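AopB (Aeromonas hydrophila, PDB 3WXX) is a translocator of the type III secretion system, held here by its chaperone AcrH, that probably inserts into the host membrane to build the translocon. Local coordinates at residues 133-138 against 209-214; 35-39 against 193-198. All blocks are in the same frame, centred on the assembly; numbering follows the deposited sequence.

Contact 1. Residues 133-138 against 209-214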
loop_
_atom_site.group_PDB
_atom_site.type_symbol
_atom_site.label_atom_id
_atom_site.label_comp_id
_atom_site.label_asym_id
_atom_site.label_seq_id
_atom_site.Cartn_x
_atom_site.Cartn_y
_atom_site.Cartn_z
ATOM N N GLY B 133 6.401 -4.472 9.848
ATOM C CA GLY B 133 7.795 -4.837 10.175
ATOM C C GLY B 133 8.850 -3.984 9.495
ATOM O O GLY B 133 9.736 -3.452 10.144
ATOM N N ALA B 134 8.711 -3.799 8.183
ATOM C CA ALA B 134 9.642 -2.962 7.418
ATOM C C ALA B 134 9.691 -1.533 7.932
ATOM O O ALA B 134 10.766 -0.879 7.957
ATOM C CB ALA B 134 9.285 -2.988 5.943
ATOM N N ILE B 135 8.541 -1.054 8.371
ATOM C CA ILE B 135 8.437 0.307 8.964
ATOM C C ILE B 135 9.115 0.417 10.323
ATOM O O ILE B 135 9.824 1.386 10.583
ATOM C CB ILE B 135 6.974 0.768 9.047
ATOM C CG1 ILE B 135 6.454 1.035 7.616
ATOM C CG2 ILE B 135 6.853 1.950 9.975
ATOM C CD1 ILE B 135 5.011 1.443 7.530
ATOM N N LEU B 136 8.984 -0.614 11.141
ATOM C CA LEU B 136 9.803 -0.722 12.380
ATOM C C LEU B 136 11.317 -0.769 12.153
ATOM O O LEU B 136 12.061 -0.047 12.806
ATOM C CB LEU B 136 9.432 -1.974 13.160
ATOM C CG LEU B 136 8.137 -1.836 13.941
ATOM C CD1 LEU B 136 7.571 -3.216 14.230
ATOM C CD2 LEU B 136 8.362 -1.032 15.217
ATOM N N ILE B 137 11.758 -1.589 11.201
ATOM C CA ILE B 137 13.176 -1.622 10.844
ATOM C C ILE B 137 13.686 -0.360 10.129
ATOM O O ILE B 137 14.769 0.119 10.433
ATOM C CB ILE B 137 13.510 -2.775 9.909
ATOM C CG1 ILE B 137 13.055 -4.114 10.495
ATOM C CG2 ILE B 137 14.992 -2.780 9.598
ATOM C CD1 ILE B 137 13.753 -4.490 11.777
ATOM N N ALA B 138 12.926 0.185 9.175
ATOM C CA ALA B 138 13.505 1.205 8.281
ATOM C C ALA B 138 12.648 2.461 8.048
ATOM O O ALA B 138 12.904 3.223 7.089
ATOM C CB ALA B 138 13.885 0.535 6.966
ATOM N N LYS B 209 17.414 -4.821 3.364
ATOM C CA LYS B 209 17.575 -5.152 4.749
ATOM C C LYS B 209 16.228 -5.117 5.503
ATOM O O LYS B 209 15.892 -6.064 6.206
ATOM C CB LYS B 209 18.579 -4.180 5.315
ATOM C CG LYS B 209 18.927 -4.336 6.768
ATOM C CD LYS B 209 19.520 -2.982 7.286
ATOM C CE LYS B 209 18.421 -1.976 7.681
ATOM N NZ LYS B 209 18.984 -0.648 8.070
ATOM N N ALA B 210 15.440 -4.068 5.293
ATOM C CA ALA B 210 14.166 -3.940 5.935
ATOM C C ALA B 210 13.308 -5.134 5.651
ATOM O O ALA B 210 12.723 -5.725 6.580
ATOM C CB ALA B 210 13.446 -2.693 5.464
ATOM N N VAL B 211 13.159 -5.449 4.375
ATOM C CA VAL B 211 12.312 -6.590 3.980
ATOM C C VAL B 211 12.829 -7.896 4.557
ATOM O O VAL B 211 12.056 -8.708 5.054
ATOM C CB VAL B 211 12.231 -6.742 2.456
ATOM C CG1 VAL B 211 11.523 -8.047 2.094
ATOM C CG2 VAL B 211 11.469 -5.562 1.846
ATOM N N LYS B 212 14.152 -8.055 4.547
ATOM C CA LYS B 212 14.825 -9.208 5.123
ATOM C C LYS B 212 14.408 -9.428 6.568
ATOM O O LYS B 212 13.937 -10.481 6.936
ATOM C CB LYS B 212 16.328 -8.954 5.129
ATOM C CG LYS B 212 17.164 -10.102 4.654
ATOM C CD LYS B 212 17.318 -10.078 3.143
ATOM C CE LYS B 212 17.970 -11.339 2.546
ATOM N NZ LYS B 212 18.363 -12.435 3.500
ATOM N N PHE B 213 14.571 -8.398 7.388
ATOM C CA PHE B 213 14.357 -8.523 8.802
ATOM C C PHE B 213 12.889 -8.526 9.164
ATOM O O PHE B 213 12.510 -9.152 10.131
ATOM C CB PHE B 213 15.116 -7.418 9.538
ATOM C CG PHE B 213 16.620 -7.616 9.550
ATOM C CD1 PHE B 213 17.239 -8.618 8.766
ATOM C CD2 PHE B 213 17.431 -6.786 10.331
ATOM C CE1 PHE B 213 18.616 -8.784 8.782
ATOM C CE2 PHE B 213 18.807 -6.950 10.355
ATOM C CZ PHE B 213 19.399 -7.947 9.579
ATOM N N ALA B 214 12.047 -7.835 8.410
ATOM C CA ALA B 214 10.594 -7.917 8.618
ATOM C C ALA B 214 10.116 -9.329 8.331
ATOM O O ALA B 214 9.221 -9.874 8.978
ATOM C CB ALA B 214 9.902 -6.968 7.700
#
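A134 O accepts the backbone hydrogen bond of A138 N at 2.7 Å, and A210 CB of the other helix lies beside this same oxygen. The bond lies within helix 126-151, where that helix crosses helix 201-217. The segment axes come within 8.1 Å at 123°, and small residues allow this. A138 CB meets A210 CB at 3.6 Å. A214 CB rests against the peptide between G133 and A134, 3.4 Å from A134 N. G133 has no side chain there, so the methyl reaches the backbone itself. I137 is the bulky member of the contact. It is a knob in the hole formed by K209, A210, F213 and A214. Its CG1 stands anti to its carbonyl carbon (chi1 -55°), and the two branches divide the hole. CG2 lies 3.9 Å from A210 CA and also meets the CE methylene of K209. CD1 touches F213 CB at 3.9 Å, while the F213 ring leads away. I137, K209 and F213 lie at the surface. V211 and A214 also pack on M130 of helix 126-151, and I135 packs on M88 of the AcrH chain. The side-chain atoms that meet across the two segments are all carbons, and methyls also rest on backbone atoms. Between these segments the fit probably depends on shape: close alanine packing inside and one isoleucine knob at the border.

Contact 2. Residues 35-39 against 193-198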
loop_
_atom_site.group_PDB
_atom_site.type_symbol
_atom_site.label_atom_id
_atom_site.label_comp_id
_atom_site.label_asym_id
_atom_site.label_seq_id
_atom_site.Cartn_x
_atom_site.Cartn_y
_atom_site.Cartn_z
ATOM N N GLY B 35 9.996 4.686 -12.482
ATOM C CA GLY B 35 10.862 3.803 -11.717
ATOM C C GLY B 35 10.637 2.327 -11.961
ATOM O O GLY B 35 11.596 1.582 -12.008
ATOM N N THR B 36 9.387 1.895 -12.123
ATOM C CA THR B 36 9.095 0.477 -12.392
ATOM C C THR B 36 9.241 0.123 -13.865
ATOM O O THR B 36 9.442 -1.042 -14.218
ATOM C CB THR B 36 7.683 0.018 -11.895
ATOM O OG1 THR B 36 6.670 0.911 -12.364
ATOM C CG2 THR B 36 7.627 -0.043 -10.376
ATOM N N ALA B 37 9.114 1.119 -14.733
ATOM C CA ALA B 37 9.358 0.909 -16.156
ATOM C C ALA B 37 10.835 0.570 -16.357
ATOM O O ALA B 37 11.155 -0.454 -16.975
ATOM C CB ALA B 37 8.979 2.145 -16.945
ATOM N N ASN B 38 11.716 1.426 -15.826
ATOM C CA ASN B 38 13.157 1.142 -15.812
ATOM C C ASN B 38 13.497 -0.150 -15.083
ATOM O O ASN B 38 14.499 -0.778 -15.379
ATOM C CB ASN B 38 13.935 2.285 -15.145
ATOM C CG ASN B 38 13.937 3.568 -15.965
ATOM O OD1 ASN B 38 13.728 3.544 -17.178
ATOM N ND2 ASN B 38 14.192 4.697 -15.307
ATOM N N ALA B 39 12.701 -0.499 -14.080
ATOM C CA ALA B 39 12.927 -1.704 -13.306
ATOM C C ALA B 39 12.715 -2.940 -14.160
ATOM O O ALA B 39 13.543 -3.843 -14.156
ATOM C CB ALA B 39 12.003 -1.734 -12.095
ATOM N N VAL B 193 14.453 -2.973 -6.914
ATOM C CA VAL B 193 15.093 -2.383 -8.065
ATOM C C VAL B 193 14.482 -1.006 -8.261
ATOM O O VAL B 193 15.198 -0.000 -8.352
ATOM C CB VAL B 193 14.918 -3.259 -9.321
ATOM C CG1 VAL B 193 15.479 -2.558 -10.542
ATOM C CG2 VAL B 193 15.601 -4.608 -9.136
ATOM N N SER B 194 13.152 -0.968 -8.327
ATOM C CA SER B 194 12.435 0.298 -8.518
ATOM C C SER B 194 12.924 1.335 -7.512
ATOM O O SER B 194 13.091 2.492 -7.883
ATOM C CB SER B 194 10.921 0.106 -8.389
ATOM O OG SER B 194 10.546 -1.239 -8.690
ATOM N N ILE B 195 13.131 0.943 -6.240
ATOM C CA ILE B 195 13.638 1.903 -5.236
ATOM C C ILE B 195 15.019 2.358 -5.659
ATOM O O ILE B 195 15.295 3.554 -5.696
ATOM C CB ILE B 195 13.730 1.342 -3.794
ATOM C CG1 ILE B 195 12.362 0.975 -3.195
ATOM C CG2 ILE B 195 14.375 2.355 -2.862
ATOM C CD1 ILE B 195 11.454 2.151 -2.908
ATOM N N ALA B 196 15.862 1.391 -6.028
ATOM C CA ALA B 196 17.229 1.678 -6.444
ATOM C C ALA B 196 17.210 2.737 -7.506
ATOM O O ALA B 196 17.877 3.760 -7.385
ATOM C CB ALA B 196 17.907 0.438 -6.971
ATOM N N VAL B 197 16.385 2.512 -8.524
ATOM C CA VAL B 197 16.211 3.477 -9.626
ATOM C C VAL B 197 15.729 4.850 -9.146
ATOM O O VAL B 197 16.361 5.852 -9.425
ATOM C CB VAL B 197 15.211 2.945 -10.679
ATOM C CG1 VAL B 197 14.732 4.064 -11.597
ATOM C CG2 VAL B 197 15.838 1.798 -11.476
ATOM N N THR B 198 14.598 4.872 -8.445
ATOM C CA THR B 198 13.925 6.121 -8.089
ATOM C C THR B 198 14.690 6.943 -7.040
ATOM O O THR B 198 14.644 8.156 -7.063
ATOM C CB THR B 198 12.506 5.866 -7.497
ATOM O OG1 THR B 198 11.766 4.887 -8.257
ATOM C CG2 THR B 198 11.733 7.163 -7.425
#
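The amide of N38 is the flat side-chain group here, and it meets V197 through its nitrogen; neither face of the amide is covered by 193-198. The motif is a helix-helix crossing built on small residues: helix 24-42, near the start of the chain, passes over helix 179-198, most of which falls in a predicted transmembrane segment. N38 ND2 lies 3.8 Å from V197 CG1, and OD1 is set further back. The N38 and V197 side chains cross at about a right angle, and N38 CB also sits 4.0 Å from V197 CG1. V197 CG1 is placed there by standing anti to its own backbone N (chi1 164°), and it also touches G35 CA. The segment axes approach to 8.1 Å at 117°. G35 and S194 mark the closest backbone approach, with their CA atoms 5.0 Å apart. G35 has no side chain, and T198 OG1 comes to 3.7 Å from G35 CA, where a CB would clash. On another flank, S194 OG touches two methyls, T36 CG2 at 3.6 Å and A39 CB. These are packing contacts, since S194 OG is hydrogen-bonded to V190 O in its own helix, and T36 OG1 likewise bonds within its own helix, to Q33 O. V193 CG1 packs on A39 CB and CA. T198 packs in addition on L15 of the AcrH chain, so the chaperone borders this crossing. At the end of helix 179-198, S194 O takes T198 N and T198 OG1 from opposite faces of its carbonyl plane, and OG1 sits 2.8 Å from S194 O, 37° out of that plane.

Both contacts are close, partly buried helix crossings with similar axis distances and angles, but they join different pairs of helices. Contact 1 is the more apolar: four alanines are buried, and larger residues edge it at the surface. Contact 2 has no fully exposed touching residue, yet it carries more polar side chains, and the hydroxyls of T36, S194 and T198 bond within their own helices. The centres of contacts 1 and 2 are 19 Å apart, and the contacts do not touch. Helices 179-198 and 201-217 follow each other in the chain. I195, in segment 193-198 but pointing away from 35-39, reaches helix 201-217 at A203 and helix 126-151 at A144 and M148, the same two helices that meet in contact 1.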